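Local coordinates for Pli0006 protein (Listeria innocua, PDB 3OP9) that probably binds DNA as a plasmid-encoded transcriptional regulator of the helix-turn-helix type, at residues G22-N25 and H26-A29. Numbering follows the deposited sequence.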
loop_
_atom_site.group_PDB
_atom_site.type_symbol
_atom_site.label_atom_id
_atom_site.label_comp_id
_atom_site.label_asym_id
_atom_site.label_seq_id
_atom_site.Cartn_x
_atom_site.Cartn_y
_atom_site.Cartn_z
ATOM N N GLY A 22 26.616 4.239 3.535
ATOM C CA GLY A 22 27.971 4.525 3.955
ATOM C C GLY A 22 28.066 4.915 5.411
ATOM O O GLY A 22 28.941 5.696 5.786
ATOM N N LEU A 23 27.170 4.378 6.238
ATOM C CA LEU A 23 27.171 4.674 7.661
ATOM C C LEU A 23 28.133 3.798 8.451
ATOM O O LEU A 23 28.469 2.668 8.059
ATOM C CB LEU A 23 25.768 4.501 8.231
ATOM C CG LEU A 23 24.749 5.484 7.662
ATOM C CD1 LEU A 23 23.317 5.009 7.962
ATOM C CD2 LEU A 23 25.019 6.899 8.233
ATOM N N LYS A 24 28.575 4.340 9.580
ATOM C CA LYS A 24 29.390 3.611 10.529
ATOM C C LYS A 24 28.479 3.285 11.696
ATOM O O LYS A 24 27.549 4.035 11.972
ATOM C CB LYS A 24 30.549 4.479 11.010
ATOM C CG LYS A 24 31.380 5.093 9.895
ATOM C CD LYS A 24 32.600 4.247 9.574
ATOM C CE LYS A 24 33.744 5.106 9.064
ATOM N NZ LYS A 24 35.067 4.511 9.388
ATOM N N ASN A 25 28.749 2.183 12.378
ATOM C CA ASN A 25 27.927 1.778 13.517
ATOM C C ASN A 25 27.756 2.887 14.559
ATOM O O ASN A 25 26.679 3.022 15.132
ATOM C CB ASN A 25 28.501 0.533 14.196
ATOM C CG ASN A 25 28.312 -0.712 13.376
ATOM O OD1 ASN A 25 27.615 -0.704 12.364
ATOM N ND2 ASN A 25 28.909 -1.799 13.817
ATOM N N HIS A 26 28.801 3.661 14.824
ATOM C CA HIS A 26 28.707 4.696 15.864
ATOM C C HIS A 26 27.732 5.825 15.475
ATOM O O HIS A 26 27.145 6.455 16.356
ATOM C CB HIS A 26 30.088 5.278 16.240
ATOM C CG HIS A 26 30.613 6.284 15.262
ATOM N ND1 HIS A 26 31.578 5.980 14.322
ATOM C CD2 HIS A 26 30.307 7.589 15.075
ATOM C CE1 HIS A 26 31.832 7.051 13.592
ATOM N NE2 HIS A 26 31.070 8.040 14.024
ATOM N N GLN A 27 27.557 6.062 14.174
ATOM C CA GLN A 27 26.590 7.044 13.681
ATOM C C GLN A 27 25.158 6.564 13.927
ATOM O O GLN A 27 24.283 7.334 14.357
ATOM C CB GLN A 27 26.807 7.295 12.190
ATOM C CG GLN A 27 28.147 7.981 11.905
ATOM C CD GLN A 27 28.396 8.219 10.432
ATOM O OE1 GLN A 27 28.401 7.288 9.642
ATOM N NE2 GLN A 27 28.621 9.483 10.057
ATOM N N ILE A 28 24.914 5.285 13.672
ATOM C CA ILE A 28 23.610 4.723 13.969
ATOM C C ILE A 28 23.405 4.710 15.480
ATOM O O ILE A 28 22.296 4.972 15.955
ATOM C CB ILE A 28 23.461 3.313 13.373
ATOM C CG1 ILE A 28 23.538 3.408 11.845
ATOM C CG2 ILE A 28 22.159 2.649 13.833
ATOM C CD1 ILE A 28 23.799 2.074 11.146
ATOM N N ALA A 29 24.470 4.416 16.235
ATOM C CA ALA A 29 24.355 4.351 17.692
ATOM C C ALA A 29 23.939 5.719 18.211
ATOM O O ALA A 29 23.099 5.832 19.108
ATOM C CB ALA A 29 25.685 3.921 18.338
#
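Gln27, in the first turn of helix 25-32, reaches back to the N-cap residue Lys24 and accepts a hydrogen bond from its backbone amide: Lys24 N lies 3.0 Å from Gln27 OE1. This is one half of a capping box, the side chain at N3 accepting from the N-cap amide; the lysine side chain at the N-cap has no acceptor for the return bond. The N-H comes in the plane of the carboxamide, on a lone pair of OE1, at an N-H...O angle of 157°. Gln27 has CG beside its own backbone N (chi1 -67°) and CD extended beyond it; this carries the carboxamide back to the N-cap, where the turn at chi3 (-58°) brings OE1 to the amide. Gln27 OE1 also rests against Leu23, 3.5 Å from Leu23 CA, while the first carbons of the Lys24 side chain pass beside it and its poorly ordered end leads off. The His26 ring lies obliquely beside Lys24, with His26 ND1 3.8 Å from Lys24 CB.

Lys24 O, in turn, opens the backbone bonding of the helix: it takes Gln27 N at 3.0 Å, a donor standing well above the carbonyl plane, and more weakly Ile28 N. Ala29 N to Asn25 O, 2.8 Å, is the next and shorter i to i+4 bond. Leu23 CD1 meets Ile28 CG1, an apolar contact that bridges from the linker into the helix, and Ile28 goes on to touch Met43 of helix 36-44. Asn25 packs on Thr36 and Val39 of that helix, and His26 also touches Thr36. The junction thus joins three helices within the helix-turn-helix region, the third being helix 10-21, whose C-terminus closes in a Schellman motif at Gly22 and whose Lys18 NZ is hydrogen-bonded to Asn25 OD1.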